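Local coordinates for epimerase family protein SDR39U1 (PDB 4B4O), which probably acts as an NADP-dependent oxidoreductase of the short-chain dehydrogenase/reductase superfamily, here with NADPH bound, its natural substrate not established, at residues E77-R82 against V136-A141; S221-A226 against P282-A287. The protein carries 3 engineered substitutions. One frame throughout, in Å; residues are numbered along the deposited sequence. Where two conformers were deposited one is given.

Interaction 1 and interaction 2 lie on opposite sides of the centre of the chain, about 29 Å apart between centres and about 19 Å at their nearest atoms, and do not touch. Interaction 1 joins two helices of the Rossmann-type part over the bound NADPH, and its Arg82 and Trp139 meet the cofactor directly. Interaction 2 comes later in the chain and joins the loop leading into helix 225-236 to the start of the last helix, 284-293. The Leu284 side chain there stays about 13 Å from NADPH and about 11 Å from the side chain of Val160, an NADP-binding residue. One contact thus shapes the cofactor pocket, while the other is a water-bridged, partly apolar contact away from it.

Interaction 1: residues E77-R82 against V136-A141. Engineered in segment 77-82: Leu79 (natural residue Ile). With NDP (NADPH dihydro-nicotinamide-adenine-dinucleotide phosphate), chain I.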
ATOM      1  N   GLU A  77     -15.223   9.689   2.649  1.00 31.20           N
ATOM      2  CA  GLU A  77     -15.096   8.225   2.774  0.50 29.90           C
ATOM      3  C   GLU A  77     -13.625   7.762   2.702  1.00 27.36           C
ATOM      4  O   GLU A  77     -13.234   6.842   3.415  1.00 26.22           O
ATOM      5  CB  GLU A  77     -15.951   7.479   1.709  0.50 30.93           C
ATOM      6  CG  GLU A  77     -17.355   7.012   2.150  0.50 32.93           C
ATOM      7  CD  GLU A  77     -18.448   7.215   1.083  0.50 35.27           C
ATOM      8  OE1 GLU A  77     -18.202   6.868  -0.092  0.50 35.00           O
ATOM      9  OE2 GLU A  77     -19.553   7.716   1.406  0.50 37.60           O
ATOM     10  N   VAL A  78     -12.822   8.379   1.838  1.00 26.71           N
ATOM     11  CA  VAL A  78     -11.426   7.971   1.712  1.00 24.55           C
ATOM     12  C   VAL A  78     -10.744   8.195   3.053  1.00 23.74           C
ATOM     13  O   VAL A  78     -10.046   7.321   3.560  1.00 22.38           O
ATOM     14  CB  VAL A  78     -10.687   8.743   0.591  1.00 24.29           C
ATOM     15  CG1 VAL A  78      -9.165   8.650   0.745  1.00 22.34           C
ATOM     16  CG2 VAL A  78     -11.126   8.259  -0.784  1.00 24.92           C
ATOM     17  N   LEU A  79     -10.982   9.371   3.631  1.00 24.86           N
ATOM     18  CA  LEU A  79     -10.398   9.777   4.905  1.00 24.59           C
ATOM     19  C   LEU A  79     -10.990   9.001   6.072  1.00 25.00           C
ATOM     20  O   LEU A  79     -10.258   8.340   6.821  1.00 23.91           O
ATOM     21  CB  LEU A  79     -10.615  11.277   5.112  1.00 26.11           C
ATOM     22  CG  LEU A  79      -9.857  11.977   6.255  1.00 26.11           C
ATOM     23  CD1 LEU A  79      -8.348  11.829   6.124  1.00 24.26           C
ATOM     24  CD2 LEU A  79     -10.258  13.456   6.371  1.00 28.04           C
ATOM     25  N   GLY A  80     -12.314   9.024   6.191  1.00 26.73           N
ATOM     26  CA  GLY A  80     -13.003   8.382   7.303  1.00 27.53           C
ATOM     27  C   GLY A  80     -12.770   6.889   7.396  1.00 26.30           C
ATOM     28  O   GLY A  80     -12.570   6.359   8.475  1.00 26.18           O
ATOM     29  N   SER A  81     -12.810   6.199   6.261  1.00 25.63           N
ATOM     30  CA  SER A  81     -12.600   4.760   6.244  1.00 24.66           C
ATOM     31  C   SER A  81     -11.243   4.370   6.832  1.00 22.98           C
ATOM     32  O   SER A  81     -11.125   3.347   7.483  1.00 22.71           O
ATOM     33  CB  SER A  81     -12.746   4.202   4.810  1.00 24.35           C
ATOM     34  OG  SER A  81     -11.694   4.629   3.958  1.00 23.09           O
ATOM     35  N   ARG A  82     -10.222   5.165   6.558  1.00 22.05           N
ATOM     36  CA  ARG A  82      -8.890   4.877   7.056  1.00 20.69           C
ATOM     37  C   ARG A  82      -8.703   5.280   8.529  1.00 21.33           C
ATOM     38  O   ARG A  82      -8.188   4.487   9.324  1.00 20.97           O
ATOM     39  CB  ARG A  82      -7.827   5.520   6.153  1.00 19.61           C
ATOM     40  CG  ARG A  82      -7.726   4.832   4.806  1.00 18.89           C
ATOM     41  CD  ARG A  82      -7.014   5.620   3.730  1.00 18.37           C
ATOM     42  NE  ARG A  82      -6.839   4.779   2.545  1.00 17.80           N
ATOM     43  CZ  ARG A  82      -7.720   4.637   1.562  1.00 18.63           C
ATOM     44  NH1 ARG A  82      -8.899   5.278   1.573  1.00 20.11           N
ATOM     45  NH2 ARG A  82      -7.431   3.833   0.548  1.00 18.21           N
ATOM     46  N   VAL A 136      -1.997  10.836   5.052  1.00 17.95           N
ATOM     47  CA  VAL A 136      -1.029   9.932   5.643  1.00 17.00           C
ATOM     48  C   VAL A 136      -0.701  10.395   7.052  1.00 17.81           C
ATOM     49  O   VAL A 136      -0.626   9.581   7.955  1.00 17.73           O
ATOM     50  CB  VAL A 136       0.236   9.735   4.746  1.00 15.99           C
ATOM     51  CG1 VAL A 136       1.305   8.935   5.473  1.00 15.40           C
ATOM     52  CG2 VAL A 136      -0.129   9.050   3.419  1.00 15.37           C
ATOM     53  N   THR A 137      -0.526  11.698   7.264  1.00 18.82           N
ATOM     54  CA  THR A 137      -0.218  12.207   8.626  1.00 19.92           C
ATOM     55  C   THR A 137      -1.295  11.795   9.629  1.00 20.76           C
ATOM     56  O   THR A 137      -1.010  11.219  10.666  1.00 20.99           O
ATOM     57  CB  THR A 137      -0.018  13.758   8.660  1.00 21.23           C
ATOM     58  OG1 THR A 137       1.109  14.116   7.864  1.00 20.63           O
ATOM     59  CG2 THR A 137       0.214  14.273  10.073  1.00 22.68           C
ATOM     60  N   LYS A 138      -2.538  12.076   9.291  1.00 21.39           N
ATOM     61  CA  LYS A 138      -3.681  11.803  10.181  1.00 22.48           C
ATOM     62  C   LYS A 138      -3.878  10.306  10.385  1.00 21.58           C
ATOM     63  O   LYS A 138      -4.189   9.845  11.467  1.00 22.32           O
ATOM     64  CB  LYS A 138      -4.972  12.419   9.617  1.00 23.50           C
ATOM     65  CG  LYS A 138      -5.023  13.931   9.688  1.00 25.02           C
ATOM     66  CD  LYS A 138      -5.953  14.465   8.611  1.00 25.64           C
ATOM     67  CE  LYS A 138      -6.438  15.882   8.911  1.00 27.80           C
ATOM     68  NZ  LYS A 138      -6.807  16.574   7.643  1.00 28.26           N
ATOM     69  N   TRP A 139      -3.670   9.575   9.310  1.00 20.17           N
ATOM     70  CA  TRP A 139      -3.766   8.128   9.292  1.00 19.30           C
ATOM     71  C   TRP A 139      -2.765   7.504  10.233  1.00 19.06           C
ATOM     72  O   TRP A 139      -3.108   6.649  11.039  1.00 19.44           O
ATOM     73  CB  TRP A 139      -3.494   7.688   7.863  1.00 18.03           C
ATOM     74  CG  TRP A 139      -3.937   6.326   7.424  1.00 17.40           C
ATOM     75  CD1 TRP A 139      -4.501   5.307   8.173  1.00 17.73           C
ATOM     76  CD2 TRP A 139      -3.813   5.789   6.078  1.00 16.50           C
ATOM     77  NE1 TRP A 139      -4.736   4.204   7.382  1.00 17.09           N
ATOM     78  CE2 TRP A 139      -4.341   4.440   6.115  1.00 16.37           C
ATOM     79  CE3 TRP A 139      -3.333   6.283   4.889  1.00 16.02           C
ATOM     80  CZ2 TRP A 139      -4.369   3.642   5.002  1.00 15.81           C
ATOM     81  CZ3 TRP A 139      -3.371   5.460   3.769  1.00 15.46           C
ATOM     82  CH2 TRP A 139      -3.885   4.176   3.826  1.00 15.37           C
ATOM     83  N   GLU A 140      -1.517   7.932  10.136  1.00 18.62           N
ATOM     84  CA  GLU A 140      -0.482   7.451  11.032  1.00 18.70           C
ATOM     85  C   GLU A 140      -0.769   7.896  12.455  1.00 20.35           C
ATOM     86  O   GLU A 140      -0.593   7.126  13.396  1.00 20.87           O
ATOM     87  CB  GLU A 140       0.904   7.905  10.547  1.00 18.12           C
ATOM     88  CG  GLU A 140       1.265   7.228   9.227  1.00 16.66           C
ATOM     89  CD  GLU A 140       2.623   7.621   8.629  1.00 16.16           C
ATOM     90  OE1 GLU A 140       3.421   8.321   9.289  1.00 16.91           O
ATOM     91  OE2 GLU A 140       2.879   7.192   7.471  1.00 15.18           O
ATOM     92  N   ALA A 141      -1.242   9.125  12.624  1.00 21.41           N
ATOM     93  CA  ALA A 141      -1.600   9.608  13.963  1.00 23.28           C
ATOM     94  C   ALA A 141      -2.655   8.706  14.602  1.00 23.87           C
ATOM     95  O   ALA A 141      -2.640   8.470  15.811  1.00 25.17           O
ATOM     96  CB  ALA A 141      -2.113  11.035  13.897  1.00 24.46           C
TER
HETATM   97  PA  NDP I 999      -8.211  -2.946  -1.469  1.00  2.00           P
HETATM   98  O1A NDP I 999      -9.233  -1.886  -1.947  1.00  2.00           O
HETATM   99  O2A NDP I 999      -7.979  -4.231  -2.291  1.00  2.00           O
HETATM  100  O5B NDP I 999      -8.591  -3.554  -0.004  1.00  2.00           O
HETATM  101  C5B NDP I 999      -9.256  -2.670   0.894  1.00  2.00           C
HETATM  102  C4B NDP I 999     -10.070  -3.502   1.853  1.00  2.00           C
HETATM  103  O4B NDP I 999     -10.544  -2.620   2.868  1.00  2.00           O
HETATM  104  C3B NDP I 999     -11.278  -4.145   1.164  1.00  2.00           C
HETATM  105  O3B NDP I 999     -11.105  -5.568   0.907  1.00  2.00           O
HETATM  106  C2B NDP I 999     -12.422  -3.926   2.143  1.00  2.00           C
HETATM  107  O2B NDP I 999     -12.622  -5.050   2.987  1.00  2.00           O
HETATM  108  C1B NDP I 999     -11.941  -2.817   3.028  1.00  2.00           C
HETATM  109  N9A NDP I 999     -12.641  -1.609   2.584  1.00  2.00           N
HETATM  110  C8A NDP I 999     -12.886  -1.112   1.328  1.00  2.00           C
HETATM  111  N7A NDP I 999     -13.656   0.051   1.444  1.00  2.00           N
HETATM  112  C5A NDP I 999     -13.887   0.258   2.768  1.00  2.00           C
HETATM  113  C6A NDP I 999     -14.579   1.242   3.605  1.00  2.00           C
HETATM  114  N6A NDP I 999     -15.194   2.317   3.069  1.00  2.00           N
HETATM  115  N1A NDP I 999     -14.578   1.071   4.943  1.00  2.00           N
HETATM  116  C2A NDP I 999     -13.960  -0.013   5.495  1.00  2.00           C
HETATM  117  N3A NDP I 999     -13.279  -0.947   4.799  1.00  2.00           N
HETATM  118  C4A NDP I 999     -13.216  -0.836   3.492  1.00  2.00           C
HETATM  119  O3  NDP I 999      -6.876  -2.050  -1.280  1.00  2.00           O
HETATM  120  PN  NDP I 999      -5.380  -2.648  -1.326  1.00  2.00           P
HETATM  121  O1N NDP I 999      -5.405  -4.072  -0.792  1.00  2.00           O
HETATM  122  O2N NDP I 999      -4.797  -2.427  -2.689  1.00  2.00           O
HETATM  123  O5D NDP I 999      -4.588  -1.649  -0.283  1.00  2.00           O
HETATM  124  C5D NDP I 999      -5.013  -1.745   1.096  1.00  2.00           C
HETATM  125  C4D NDP I 999      -4.603  -0.529   1.900  1.00  2.00           C
HETATM  126  O4D NDP I 999      -3.288  -0.213   1.458  1.00  2.00           O
HETATM  127  C3D NDP I 999      -5.449   0.734   1.644  1.00  2.00           C
HETATM  128  O3D NDP I 999      -5.657   1.471   2.892  1.00  2.00           O
HETATM  129  C2D NDP I 999      -4.636   1.522   0.612  1.00  2.00           C
HETATM  130  O2D NDP I 999      -4.650   2.953   0.697  1.00  2.00           O
HETATM  131  C1D NDP I 999      -3.227   1.129   0.969  1.00  2.00           C
HETATM  132  N1N NDP I 999      -2.279   1.255  -0.153  1.00  2.00           N
HETATM  133  C2N NDP I 999      -2.464   0.593  -1.304  1.00  2.00           C
HETATM  134  C3N NDP I 999      -1.570   0.719  -2.343  1.00  2.00           C
HETATM  135  C7N NDP I 999      -1.814  -0.046  -3.591  1.00  2.00           C
HETATM  136  O7N NDP I 999      -2.604  -0.986  -3.542  1.00  2.00           O
HETATM  137  N7N NDP I 999      -1.194   0.274  -4.723  1.00  2.00           N
HETATM  138  C4N NDP I 999      -0.339   1.549  -2.212  1.00  2.00           C
HETATM  139  C5N NDP I 999      -0.227   2.212  -0.918  1.00  2.00           C
HETATM  140  C6N NDP I 999      -1.196   2.031   0.052  1.00  2.00           C
HETATM  141  P2B NDP I 999     -14.167  -5.553   3.309  1.00  2.00           P
HETATM  142  O1X NDP I 999     -14.718  -4.584   4.335  1.00  2.00           O
HETATM  143  O2X NDP I 999     -14.956  -5.521   1.966  1.00  2.00           O
HETATM  144  O3X NDP I 999     -13.784  -6.938   3.887  1.00  2.00           O
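Arg82 and Trp139 bring helices 72-95 and 131-143 together, their CA atoms 6.5 Å apart, and line the NADPH pocket of the Rossmann-type domain, Arg82 as an established NADP-binding residue. The extended Arg82 side chain runs over one face of the indole: CD sits 3.5 Å from the centroid of the Trp139 six-membered ring, 12° off its normal, a CH-pi contact. Trp139 CG is anti to the backbone N (chi1 -161°), which carries the ring toward helix 72-95. The guanidinium stands perpendicular to the indole, its edge meeting Trp139 CH2 at NE (3.3 Å). Arg82 NH2 donates to ribose O2D of NADPH at 2.9 Å, while the bond from NE is weak; Trp139 CZ2 touches O3D (3.3 Å). Arg82 NH1 binds Val78 O (3.1 Å) and also Glu61 O, which together with the ribose bond limits its turning. An alanine in place of Trp139 would probably leave the Arg82 methylenes without the face they lie on and open a gap beside ribose O3D. At the outer side, the engineered Leu79 meets Lys138 (CD1 to CD 4.3 Å). Behind the pair, Trp139 packs on Leu105 and Thr107 of strand 102-108, while Leu135 of helix 131-143 touches both Leu79 and Arg82.

Interaction 2: residues S221-A226 against P282-A287; sequences SSATNA and PELGAA
An ST turn at Ser221 and the start of helix 284-293 face each other here, joined by a water and a small apolar contact. In the turn, Ser221 OG accepts from Ala223 N at 3.2 Å. Its hydroxyl lies anti to the backbone N (chi1 163°), folded back beside the carbonyl carbon, where it can reach the amide two residues on. The same oxygen is 2.8 Å from a water that accepts from Leu284 N at 2.7 Å, so the first turn of the helix is linked to Ser221 without a direct hydrogen bond between the segments. A weak bond from this water to Pro282 O adds a third link. Ser221 OG is also hydrogen-bonded to Trp192 NE1, which places the hydroxyl at a junction of the turn, the water and strand 192-194. Ser221 CB approaches Pro282 O only loosely.

Beside this polar bridge, the Ala223 methyl meets one branch of Leu284, CB to CD2 at 3.6 Å. With CG anti to the backbone N (chi1 -173°), Leu284 sends CD2 to that methyl; both Ala223 and Leu284 also pack on Trp192. At the N-cap of helix 284-293, Glu283 OE2 accepts from Gly285 N at 2.9 Å in one of two conformers, so this cap is doubtful. Thr224, the N-cap of helix 225-236, points away from the other segment and caps Glu227 N.

The loop before helix 225-236 thus meets the start of helix 284-293 through a single methyl-to-methyl touch and a shared water. With no direct hydrogen bond between the segments, the polar link depends on that water, which takes up the Leu284 N-H at the helix start and passes the connection on to Ser221 OG.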
ATOM      1  N   SER A 221      14.457   0.808  -6.510  1.00 13.68           N
ATOM      2  CA  SER A 221      14.515   1.024  -7.944  1.00 13.67           C
ATOM      3  C   SER A 221      14.377   2.511  -8.216  1.00 13.78           C
ATOM      4  O   SER A 221      13.925   3.264  -7.357  1.00 13.70           O
ATOM      5  CB  SER A 221      13.382   0.231  -8.614  1.00 13.02           C
ATOM      6  OG  SER A 221      13.098   0.662  -9.929  1.00 12.91           O
ATOM      7  N   SER A 222      14.781   2.925  -9.398  1.00 14.13           N
ATOM      8  CA  SER A 222      14.695   4.329  -9.803  1.00 14.48           C
ATOM      9  C   SER A 222      13.797   4.503 -11.027  1.00 14.13           C
ATOM     10  O   SER A 222      13.954   5.462 -11.777  1.00 14.66           O
ATOM     11  CB  SER A 222      16.098   4.865 -10.131  1.00 15.61           C
ATOM     12  OG  SER A 222      16.868   4.850  -8.958  1.00 16.10           O
ATOM     13  N   ALA A 223      12.878   3.573 -11.228  1.00 13.39           N
ATOM     14  CA  ALA A 223      12.028   3.616 -12.391  1.00 13.14           C
ATOM     15  C   ALA A 223      11.352   4.968 -12.499  1.00 13.38           C
ATOM     16  O   ALA A 223      10.928   5.544 -11.499  1.00 13.39           O
ATOM     17  CB  ALA A 223      10.976   2.513 -12.350  1.00 12.47           C
ATOM     18  N   THR A 224      11.283   5.471 -13.736  1.00 13.75           N
ATOM     19  CA  THR A 224      10.359   6.552 -14.095  1.00 14.06           C
ATOM     20  C   THR A 224       9.124   5.892 -14.707  1.00 13.54           C
ATOM     21  O   THR A 224       9.162   4.724 -15.079  1.00 13.08           O
ATOM     22  CB  THR A 224      10.967   7.525 -15.127  1.00 15.00           C
ATOM     23  OG1 THR A 224      11.227   6.809 -16.344  1.00 14.91           O
ATOM     24  CG2 THR A 224      12.231   8.171 -14.591  1.00 15.77           C
ATOM     25  N   ASN A 225       8.043   6.646 -14.835  1.00 13.82           N
ATOM     26  CA  ASN A 225       6.852   6.143 -15.509  1.00 13.61           C
ATOM     27  C   ASN A 225       7.107   5.714 -16.962  1.00 13.70           C
ATOM     28  O   ASN A 225       6.561   4.710 -17.399  1.00 13.32           O
ATOM     29  CB  ASN A 225       5.727   7.186 -15.458  1.00 14.24           C
ATOM     30  CG  ASN A 225       4.531   6.809 -16.299  1.00 14.33           C
ATOM     31  OD1 ASN A 225       4.527   7.011 -17.515  1.00 14.73           O
ATOM     32  ND2 ASN A 225       3.507   6.243 -15.659  1.00 14.09           N
ATOM     33  N   ALA A 226       7.927   6.475 -17.703  1.00 14.33           N
ATOM     34  CA  ALA A 226       8.316   6.090 -19.071  1.00 14.53           C
ATOM     35  C   ALA A 226       9.006   4.743 -19.057  1.00 13.97           C
ATOM     36  O   ALA A 226       8.696   3.874 -19.878  1.00 13.79           O
ATOM     37  CB  ALA A 226       9.228   7.117 -19.709  1.00 15.47           C
ATOM     38  N   PRO A 282      13.496  -7.019  -6.667  1.00 15.75           N
ATOM     39  CA  PRO A 282      13.993  -5.642  -6.551  1.00 14.79           C
ATOM     40  C   PRO A 282      14.108  -4.861  -7.877  1.00 14.77           C
ATOM     41  O   PRO A 282      14.086  -3.643  -7.863  1.00 14.05           O
ATOM     42  CB  PRO A 282      15.406  -5.841  -5.968  1.00 15.39           C
ATOM     43  CG  PRO A 282      15.819  -7.168  -6.464  1.00 16.79           C
ATOM     44  CD  PRO A 282      14.564  -8.000  -6.432  1.00 16.96           C
ATOM     45  N   GLU A 283      14.252  -5.580  -8.980  1.00 15.84           N
ATOM     46  CA  GLU A 283      14.445  -4.963 -10.289  0.50 16.25           C
ATOM     47  C   GLU A 283      13.109  -5.025 -11.037  1.00 16.05           C
ATOM     48  O   GLU A 283      12.405  -6.035 -11.003  1.00 16.50           O
ATOM     49  CB  GLU A 283      15.593  -5.641 -11.065  0.50 18.01           C
ATOM     50  CG  GLU A 283      16.123  -4.846 -12.275  0.50 18.84           C
ATOM     51  CD  GLU A 283      15.410  -5.163 -13.597  0.50 19.68           C
ATOM     52  OE1 GLU A 283      15.411  -6.359 -14.015  0.50 21.05           O
ATOM     53  OE2 GLU A 283      14.847  -4.223 -14.215  0.50 19.19           O
ATOM     54  N   LEU A 284      12.746  -3.932 -11.706  1.00 15.57           N
ATOM     55  CA  LEU A 284      11.409  -3.806 -12.299  1.00 15.27           C
ATOM     56  C   LEU A 284      11.110  -4.845 -13.362  1.00 16.64           C
ATOM     57  O   LEU A 284       9.999  -5.366 -13.446  1.00 16.74           O
ATOM     58  CB  LEU A 284      11.206  -2.395 -12.877  1.00 14.78           C
ATOM     59  CG  LEU A 284       9.806  -2.036 -13.393  1.00 14.40           C
ATOM     60  CD1 LEU A 284       8.700  -2.234 -12.354  1.00 13.55           C
ATOM     61  CD2 LEU A 284       9.898  -0.588 -13.852  1.00 14.16           C
ATOM     62  N   GLY A 285      12.089  -5.109 -14.212  1.00 18.01           N
ATOM     63  CA  GLY A 285      11.964  -6.133 -15.237  1.00 19.78           C
ATOM     64  C   GLY A 285      11.584  -7.471 -14.651  1.00 20.36           C
ATOM     65  O   GLY A 285      10.694  -8.128 -15.142  1.00 21.20           O
ATOM     66  N   ALA A 286      12.285  -7.898 -13.613  1.00 20.21           N
ATOM     67  CA  ALA A 286      12.000  -9.195 -13.002  1.00 21.07           C
ATOM     68  C   ALA A 286      10.585  -9.218 -12.433  1.00 20.22           C
ATOM     69  O   ALA A 286       9.911 -10.235 -12.527  1.00 21.49           O
ATOM     70  CB  ALA A 286      13.022  -9.520 -11.927  1.00 21.03           C
ATOM     71  N   ALA A 287      10.157  -8.099 -11.844  1.00 18.39           N
ATOM     72  CA  ALA A 287       8.832  -7.992 -11.262  1.00 17.75           C
ATOM     73  C   ALA A 287       7.748  -8.128 -12.325  1.00 18.48           C
ATOM     74  O   ALA A 287       6.814  -8.919 -12.165  1.00 19.42           O
ATOM     75  CB  ALA A 287       8.685  -6.689 -10.503  1.00 15.99           C
TER
HETATM   76  O   HOH W   1      14.130  -1.756 -10.792  1.00  2.00           O